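Local coordinates for long form salivary protein D7L1 (Culex quinquefasciatus, PDB 6V4C), which binds and sequesters ADP, ATP and related adenine nucleotides in the host during blood feeding, thereby inhibiting platelet aggregation and haemostasis, at residues D134-Y137 and Q142-P145; R192-N197 and E233-D238. All blocks are in the same frame, centred on the assembly; numbering follows the deposited sequence.

Contact 1 (D134-Y137 and Q142-P145); sequences DAIY and QIKP. With ADP (adenosine-5'-diphosphate), chain B.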
ATOM      1  N   ASP A 134       5.939  -8.488 -12.503  1.00 42.68           N
ATOM      2  CA  ASP A 134       4.877  -9.086 -13.304  1.00 43.22           C
ATOM      3  C   ASP A 134       4.991 -10.603 -13.363  1.00 42.64           C
ATOM      4  O   ASP A 134       3.968 -11.296 -13.372  1.00 40.14           O
ATOM      5  CB  ASP A 134       4.858  -8.467 -14.703  1.00 43.36           C
ATOM      6  CG  ASP A 134       4.363  -7.034 -14.690  1.00 50.97           C
ATOM      7  OD1 ASP A 134       3.673  -6.652 -13.715  1.00 47.04           O
ATOM      8  OD2 ASP A 134       4.660  -6.287 -15.646  1.00 52.30           O
ATOM      9  N   ALA A 135       6.214 -11.136 -13.404  1.00 38.47           N
ATOM     10  CA  ALA A 135       6.384 -12.585 -13.386  1.00 39.33           C
ATOM     11  C   ALA A 135       5.865 -13.180 -12.082  1.00 38.36           C
ATOM     12  O   ALA A 135       5.208 -14.228 -12.084  1.00 38.15           O
ATOM     13  CB  ALA A 135       7.854 -12.945 -13.601  1.00 41.59           C
ATOM     14  N   ILE A 136       6.137 -12.514 -10.960  1.00 39.87           N
ATOM     15  CA  ILE A 136       5.645 -12.999  -9.673  1.00 39.57           C
ATOM     16  C   ILE A 136       4.121 -12.973  -9.630  1.00 40.24           C
ATOM     17  O   ILE A 136       3.483 -13.930  -9.173  1.00 38.97           O
ATOM     18  CB  ILE A 136       6.285 -12.204  -8.521  1.00 40.03           C
ATOM     19  CG1 ILE A 136       7.785 -12.500  -8.453  1.00 45.08           C
ATOM     20  CG2 ILE A 136       5.592 -12.513  -7.192  1.00 39.01           C
ATOM     21  CD1 ILE A 136       8.540 -11.627  -7.474  1.00 48.18           C
ATOM     22  N   TYR A 137       3.512 -11.886 -10.118  1.00 40.35           N
ATOM     23  CA  TYR A 137       2.054 -11.814 -10.172  1.00 38.40           C
ATOM     24  C   TYR A 137       1.481 -12.963 -10.992  1.00 37.39           C
ATOM     25  O   TYR A 137       0.508 -13.608 -10.583  1.00 36.75           O
ATOM     26  CB  TYR A 137       1.605 -10.477 -10.765  1.00 37.25           C
ATOM     27  CG  TYR A 137       1.795  -9.269  -9.874  1.00 38.58           C
ATOM     28  CD1 TYR A 137       2.006  -9.403  -8.506  1.00 36.47           C
ATOM     29  CD2 TYR A 137       1.751  -7.988 -10.407  1.00 37.81           C
ATOM     30  CE1 TYR A 137       2.180  -8.287  -7.696  1.00 35.55           C
ATOM     31  CE2 TYR A 137       1.920  -6.874  -9.611  1.00 35.48           C
ATOM     32  CZ  TYR A 137       2.136  -7.027  -8.258  1.00 37.61           C
ATOM     33  OH  TYR A 137       2.300  -5.907  -7.478  1.00 36.87           O
ATOM     34  N   GLN A 142      -2.681 -15.515  -5.954  1.00 42.72           N
ATOM     35  CA  GLN A 142      -3.176 -15.102  -4.648  1.00 43.08           C
ATOM     36  C   GLN A 142      -2.703 -13.711  -4.244  1.00 41.11           C
ATOM     37  O   GLN A 142      -3.177 -13.184  -3.236  1.00 38.44           O
ATOM     38  CB  GLN A 142      -2.778 -16.119  -3.572  1.00 47.01           C
ATOM     39  CG  GLN A 142      -1.342 -15.992  -3.075  1.00 47.34           C
ATOM     40  CD  GLN A 142      -0.313 -16.500  -4.072  1.00 46.31           C
ATOM     41  OE1 GLN A 142      -0.656 -17.002  -5.142  1.00 45.56           O
ATOM     42  NE2 GLN A 142       0.960 -16.373  -3.715  1.00 48.90           N
ATOM     43  N   ILE A 143      -1.785 -13.110  -4.987  1.00 39.10           N
ATOM     44  CA  ILE A 143      -1.371 -11.732  -4.744  1.00 38.58           C
ATOM     45  C   ILE A 143      -2.197 -10.826  -5.647  1.00 34.83           C
ATOM     46  O   ILE A 143      -2.347 -11.107  -6.843  1.00 35.11           O
ATOM     47  CB  ILE A 143       0.132 -11.559  -5.024  1.00 39.09           C
ATOM     48  CG1 ILE A 143       0.947 -12.613  -4.268  1.00 41.25           C
ATOM     49  CG2 ILE A 143       0.590 -10.152  -4.640  1.00 37.54           C
ATOM     50  CD1 ILE A 143       2.439 -12.508  -4.493  1.00 44.75           C
ATOM     51  N   LYS A 144      -2.736  -9.745  -5.084  1.00 37.85           N
ATOM     52  CA  LYS A 144      -3.489  -8.790  -5.891  1.00 35.95           C
ATOM     53  C   LYS A 144      -2.547  -8.074  -6.847  1.00 35.33           C
ATOM     54  O   LYS A 144      -1.659  -7.342  -6.386  1.00 36.80           O
ATOM     55  CB  LYS A 144      -4.181  -7.764  -4.998  1.00 35.62           C
ATOM     56  CG  LYS A 144      -5.145  -6.855  -5.756  1.00 37.35           C
ATOM     57  CD  LYS A 144      -5.433  -5.558  -5.025  1.00 37.08           C
ATOM     58  CE  LYS A 144      -4.362  -4.513  -5.285  1.00 37.26           C
ATOM     59  NZ  LYS A 144      -4.351  -4.033  -6.703  1.00 35.35           N
ATOM     60  N   PRO A 145      -2.686  -8.253  -8.163  1.00 35.35           N
ATOM     61  CA  PRO A 145      -1.782  -7.561  -9.090  1.00 34.44           C
ATOM     62  C   PRO A 145      -2.283  -6.157  -9.384  1.00 36.19           C
ATOM     63  O   PRO A 145      -3.358  -5.777  -8.906  1.00 33.41           O
ATOM     64  CB  PRO A 145      -1.844  -8.442 -10.339  1.00 35.09           C
ATOM     65  CG  PRO A 145      -3.268  -8.943 -10.336  1.00 34.81           C
ATOM     66  CD  PRO A 145      -3.673  -9.090  -8.876  1.00 32.51           C
TER
HETATM   67  PB  ADP B 301       5.067   0.012 -15.224  1.00101.52           P
HETATM   68  O1B ADP B 301       5.046  -0.960 -16.201  1.00 91.20           O
HETATM   69  O2B ADP B 301       5.363   1.309 -15.700  1.00 96.22           O
HETATM   70  O3B ADP B 301       5.902  -0.325 -14.191  1.00 68.12           O
HETATM   71  PA  ADP B 301       2.653   1.589 -14.855  1.00 79.03           P
HETATM   72  O1A ADP B 301       1.657   1.720 -15.959  1.00 84.75           O
HETATM   73  O2A ADP B 301       3.504   2.718 -14.848  1.00 83.86           O
HETATM   74  O3A ADP B 301       3.518   0.313 -14.955  1.00 90.78           O
HETATM   75  O5' ADP B 301       2.286   1.252 -13.415  1.00 65.88           O
HETATM   76  C5' ADP B 301       3.256   1.004 -12.421  1.00 50.69           C
HETATM   77  C4' ADP B 301       2.710   1.231 -11.031  1.00 45.00           C
HETATM   78  O4' ADP B 301       2.050   0.093 -10.536  1.00 38.50           O
HETATM   79  C3' ADP B 301       3.703   1.408  -9.905  1.00 46.23           C
HETATM   80  O3' ADP B 301       4.150   2.719  -9.788  1.00 47.88           O
HETATM   81  C2' ADP B 301       3.007   0.883  -8.653  1.00 42.59           C
HETATM   82  O2' ADP B 301       2.549   1.916  -7.891  1.00 44.13           O
HETATM   83  C1' ADP B 301       1.782   0.231  -9.205  1.00 41.77           C
HETATM   84  N9  ADP B 301       1.493  -1.068  -8.685  1.00 34.48           N
HETATM   85  C8  ADP B 301       2.323  -2.094  -8.705  1.00 34.32           C
HETATM   86  N7  ADP B 301       1.836  -3.164  -8.231  1.00 35.00           N
HETATM   87  C5  ADP B 301       0.592  -2.839  -7.850  1.00 34.60           C
HETATM   88  C6  ADP B 301      -0.450  -3.552  -7.267  1.00 29.09           C
HETATM   89  N6  ADP B 301      -0.397  -4.794  -6.932  1.00 30.55           N
HETATM   90  N1  ADP B 301      -1.567  -2.917  -7.012  1.00 34.69           N
HETATM   91  C2  ADP B 301      -1.650  -1.658  -7.310  1.00 34.44           C
HETATM   92  N3  ADP B 301      -0.767  -0.909  -7.865  1.00 33.62           N
HETATM   93  C4  ADP B 301       0.355  -1.539  -8.129  1.00 34.58           C
HETATM   94  O   HOH W   1      -1.357 -11.973  -9.158  1.00 34.67           O
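Tyr-137, on helix 130-139, and Pro-145, in the extended loop after it, bring the two backbones nearest each other, with CA atoms 5.8 Å apart. The chain turns back without a direct backbone bond; a water instead lies 2.9 Å from Tyr-137 O and 2.7 Å from Ile-143 O, placed to bridge them, though with more acceptors in reach than protons. Pro-145 lies over one face of the Tyr-137 ring: its CA is 3.8 Å from the ring centroid and 12° off the normal, a CH-pi contact. Ile-143 CG2 approaches the same ring obliquely, 3.9 Å from CE1, while its CD1 reaches back toward Ile-136. Packed against these two residues, the phenol presents OH to the adenine, donating to ADP N7 (2.9 Å), which lies in the ring plane. Bends at chi3 (84°) and chi4 (67°) curl the Lys-144 chain so that NZ comes 3.0 Å from ADP N1 and shares its three hydrogens among N1, Pro-145 O, Ser-263 O and its strongest partner, Ile-148 O. Lys-144 O accepts a weak bond from ADP N6. Bonds at N7, N6 and N1 thus read the Hoogsteen and Watson-Crick edges of adenine in this D7 protein's ADP pocket.

Contact 2 (R192-N197 and E233-D238); sequences RWMKKN and ESKARD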
ATOM      1  N   ARG A 192      -5.151  -1.836   4.381  1.00 36.45           N
ATOM      2  CA  ARG A 192      -4.281  -1.549   5.521  1.00 39.95           C
ATOM      3  C   ARG A 192      -5.009  -0.822   6.649  1.00 40.11           C
ATOM      4  O   ARG A 192      -4.371  -0.260   7.544  1.00 40.69           O
ATOM      5  CB  ARG A 192      -2.988  -0.824   5.124  1.00 39.12           C
ATOM      6  CG  ARG A 192      -1.857  -1.732   4.630  1.00 39.72           C
ATOM      7  CD  ARG A 192      -2.175  -2.413   3.296  1.00 37.79           C
ATOM      8  NE  ARG A 192      -0.985  -3.027   2.708  1.00 39.12           N
ATOM      9  CZ  ARG A 192      -0.960  -3.636   1.527  1.00 40.25           C
ATOM     10  NH1 ARG A 192      -2.062  -3.730   0.796  1.00 35.77           N
ATOM     11  NH2 ARG A 192       0.172  -4.159   1.076  1.00 39.34           N
ATOM     12  N   TRP A 193      -6.346  -0.807   6.622  1.00 35.72           N
ATOM     13  CA  TRP A 193      -7.090  -0.366   7.799  1.00 34.73           C
ATOM     14  C   TRP A 193      -6.833  -1.300   8.973  1.00 39.60           C
ATOM     15  O   TRP A 193      -6.780  -0.865  10.130  1.00 41.39           O
ATOM     16  CB  TRP A 193      -8.588  -0.310   7.500  1.00 33.94           C
ATOM     17  CG  TRP A 193      -9.006   0.862   6.661  1.00 34.73           C
ATOM     18  CD1 TRP A 193      -8.202   1.661   5.902  1.00 36.45           C
ATOM     19  CD2 TRP A 193     -10.337   1.372   6.512  1.00 35.37           C
ATOM     20  NE1 TRP A 193      -8.952   2.636   5.283  1.00 36.70           N
ATOM     21  CE2 TRP A 193     -10.264   2.478   5.640  1.00 35.82           C
ATOM     22  CE3 TRP A 193     -11.582   0.998   7.028  1.00 34.88           C
ATOM     23  CZ2 TRP A 193     -11.390   3.213   5.274  1.00 35.45           C
ATOM     24  CZ3 TRP A 193     -12.700   1.730   6.661  1.00 36.99           C
ATOM     25  CH2 TRP A 193     -12.595   2.825   5.792  1.00 36.09           C
ATOM     26  N   MET A 194      -6.693  -2.592   8.690  1.00 41.90           N
ATOM     27  CA  MET A 194      -6.237  -3.578   9.659  1.00 43.55           C
ATOM     28  C   MET A 194      -4.837  -4.007   9.255  1.00 44.97           C
ATOM     29  O   MET A 194      -4.603  -4.355   8.093  1.00 42.47           O
ATOM     30  CB  MET A 194      -7.167  -4.795   9.680  1.00 42.75           C
ATOM     31  CG  MET A 194      -6.854  -5.810  10.778  1.00 44.67           C
ATOM     32  SD  MET A 194      -7.781  -7.351  10.607  1.00 46.05           S
ATOM     33  CE  MET A 194      -8.924  -7.272  11.978  1.00 45.76           C
ATOM     34  N   LYS A 195      -3.906  -3.959  10.202  1.00 47.18           N
ATOM     35  CA  LYS A 195      -2.531  -4.332   9.923  1.00 48.34           C
ATOM     36  C   LYS A 195      -2.391  -5.853   9.890  1.00 50.09           C
ATOM     37  O   LYS A 195      -3.338  -6.598  10.153  1.00 48.96           O
ATOM     38  CB  LYS A 195      -1.589  -3.710  10.955  1.00 51.39           C
ATOM     39  CG  LYS A 195      -1.649  -2.191  10.987  1.00 52.80           C
ATOM     40  CD  LYS A 195      -0.491  -1.578  11.763  1.00 55.71           C
ATOM     41  CE  LYS A 195      -0.594  -1.828  13.257  1.00 61.97           C
ATOM     42  NZ  LYS A 195       0.115  -0.766  14.031  1.00 63.90           N
ATOM     43  N   LYS A 196      -1.185  -6.311   9.547  1.00 56.89           N
ATOM     44  CA  LYS A 196      -0.931  -7.749   9.484  1.00 60.46           C
ATOM     45  C   LYS A 196      -1.206  -8.431  10.820  1.00 65.06           C
ATOM     46  O   LYS A 196      -1.764  -9.539  10.856  1.00 63.39           O
ATOM     47  CB  LYS A 196       0.504  -8.022   9.036  1.00 62.73           C
ATOM     48  CG  LYS A 196       0.698  -8.096   7.527  1.00 60.92           C
ATOM     49  CD  LYS A 196       2.124  -8.487   7.171  1.00 63.32           C
ATOM     50  N   ASN A 197      -0.846  -7.771  11.933  1.00 54.90           N
ATOM     51  CA  ASN A 197      -1.033  -8.347  13.259  1.00 62.90           C
ATOM     52  C   ASN A 197      -2.489  -8.367  13.713  1.00 59.25           C
ATOM     53  O   ASN A 197      -2.763  -8.813  14.832  1.00 56.07           O
ATOM     54  CB  ASN A 197      -0.153  -7.624  14.283  1.00 78.66           C
ATOM     55  CG  ASN A 197      -0.324  -6.115  14.247  1.00107.00           C
ATOM     56  OD1 ASN A 197      -1.324  -5.602  13.757  1.00111.46           O
ATOM     57  ND2 ASN A 197       0.662  -5.397  14.775  1.00107.65           N
ATOM     58  N   GLU A 233     -13.498 -13.625  15.968  1.00 59.63           N
ATOM     59  CA  GLU A 233     -13.997 -14.397  14.834  1.00 61.64           C
ATOM     60  C   GLU A 233     -14.420 -13.495  13.682  1.00 57.62           C
ATOM     61  O   GLU A 233     -14.326 -13.895  12.516  1.00 55.28           O
ATOM     62  CB  GLU A 233     -15.161 -15.290  15.264  1.00 64.77           C
ATOM     63  N   SER A 234     -14.879 -12.283  13.983  1.00 55.16           N
ATOM     64  CA  SER A 234     -15.363 -11.334  12.987  1.00 50.22           C
ATOM     65  C   SER A 234     -14.784  -9.953  13.244  1.00 48.03           C
ATOM     66  O   SER A 234     -15.492  -8.943  13.189  1.00 47.64           O
ATOM     67  CB  SER A 234     -16.889 -11.287  12.979  1.00 47.19           C
ATOM     68  OG  SER A 234     -17.386 -10.926  14.257  1.00 52.57           O
ATOM     69  N   LYS A 235     -13.478  -9.890  13.512  1.00 46.50           N
ATOM     70  CA  LYS A 235     -12.876  -8.663  14.023  1.00 44.54           C
ATOM     71  C   LYS A 235     -12.947  -7.533  13.000  1.00 43.43           C
ATOM     72  O   LYS A 235     -13.438  -6.440  13.306  1.00 42.72           O
ATOM     73  CB  LYS A 235     -11.431  -8.923  14.444  1.00 46.78           C
ATOM     74  CG  LYS A 235     -10.810  -7.782  15.229  1.00 48.02           C
ATOM     75  CD  LYS A 235      -9.384  -8.103  15.640  1.00 50.55           C
ATOM     76  CE  LYS A 235      -8.812  -7.014  16.532  1.00 55.88           C
ATOM     77  NZ  LYS A 235      -7.375  -7.252  16.842  1.00 57.15           N
ATOM     78  N   ALA A 236     -12.454  -7.776  11.783  1.00 44.49           N
ATOM     79  CA  ALA A 236     -12.459  -6.730  10.764  1.00 42.34           C
ATOM     80  C   ALA A 236     -13.879  -6.281  10.445  1.00 38.22           C
ATOM     81  O   ALA A 236     -14.154  -5.080  10.350  1.00 39.23           O
ATOM     82  CB  ALA A 236     -11.748  -7.219   9.501  1.00 38.30           C
ATOM     83  N   ARG A 237     -14.799  -7.237  10.288  1.00 38.51           N
ATOM     84  CA  ARG A 237     -16.187  -6.897   9.992  1.00 40.05           C
ATOM     85  C   ARG A 237     -16.763  -5.961  11.047  1.00 40.51           C
ATOM     86  O   ARG A 237     -17.434  -4.977  10.717  1.00 37.87           O
ATOM     87  CB  ARG A 237     -17.024  -8.177   9.890  1.00 40.16           C
ATOM     88  CG  ARG A 237     -18.397  -8.021   9.228  1.00 40.78           C
ATOM     89  CD  ARG A 237     -19.481  -7.566  10.206  1.00 43.50           C
ATOM     90  NE  ARG A 237     -19.481  -8.344  11.444  1.00 48.29           N
ATOM     91  CZ  ARG A 237     -20.216  -9.434  11.647  1.00 50.84           C
ATOM     92  NH1 ARG A 237     -21.018  -9.883  10.694  1.00 48.37           N
ATOM     93  NH2 ARG A 237     -20.148 -10.074  12.806  1.00 51.00           N
ATOM     94  N   ASP A 238     -16.501  -6.251  12.325  1.00 43.78           N
ATOM     95  CA  ASP A 238     -17.093  -5.459  13.398  1.00 45.10           C
ATOM     96  C   ASP A 238     -16.529  -4.042  13.426  1.00 40.37           C
ATOM     97  O   ASP A 238     -17.281  -3.074  13.582  1.00 43.63           O
ATOM     98  CB  ASP A 238     -16.891  -6.160  14.744  1.00 48.02           C
ATOM     99  CG  ASP A 238     -17.585  -7.512  14.807  1.00 52.40           C
ATOM    100  OD1 ASP A 238     -18.593  -7.705  14.093  1.00 51.25           O
ATOM    101  OD2 ASP A 238     -17.121  -8.383  15.572  1.00 55.69           O
TER
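Met-194 reaches from the loop after helix 179-190 to the first turn of helix 235-247, and its terminal methyl makes nearly all of the contact. CG stands anti to the backbone N (chi1 -173°) and chi2 is also extended, which carries the thioether straight across a CA separation of 7.1 Å between Met-194 and Ala-236. The last torsion, chi3 -110°, then turns CE aside, to 3.6 Å from Ala-236 N and 3.8 Å from Ala-236 CB; Met-194 SD stays slightly farther from Ala-236 CB, at 4.1 Å. Here an interhelical loop of the second PBP/GOBP-family region packs on the start of a later helix, for which Ser-234 is the N-cap residue by position, although its OG is turned to Asp-238 OD2 instead of capping. Lys-235 runs beside CE as well, its extended chain offering methylenes: CG and CD each lie 3.8 Å from CE, with CB almost as near. The aliphatic part of the lysine thus supplies apolar surface, and its NZ goes on to bond Gly-198 O, tying the helix start a second time to the same loop. Arg-189 and Met-200 also touch the Met-194 side chain.

In the fold
Both contacts are largely buried and each sets a loop against a helix, but the helix end differs: contact 1 uses the later part of helix 130-139 with the loop that follows it, contact 2 the first turn of helix 235-247 with a loop 36 residues earlier. Their centres are 23 Å apart and they do not touch. Contact 1 buries more surface (205 against 127 Å²) and mixes aromatic packing with polar groups directed at a nucleotide; contact 2 is apolar across its interface and lies away from the nucleotide. Glu-9 connects their surroundings: it touches Tyr-137 and Ile-143 and forms a salt bridge with Arg-192.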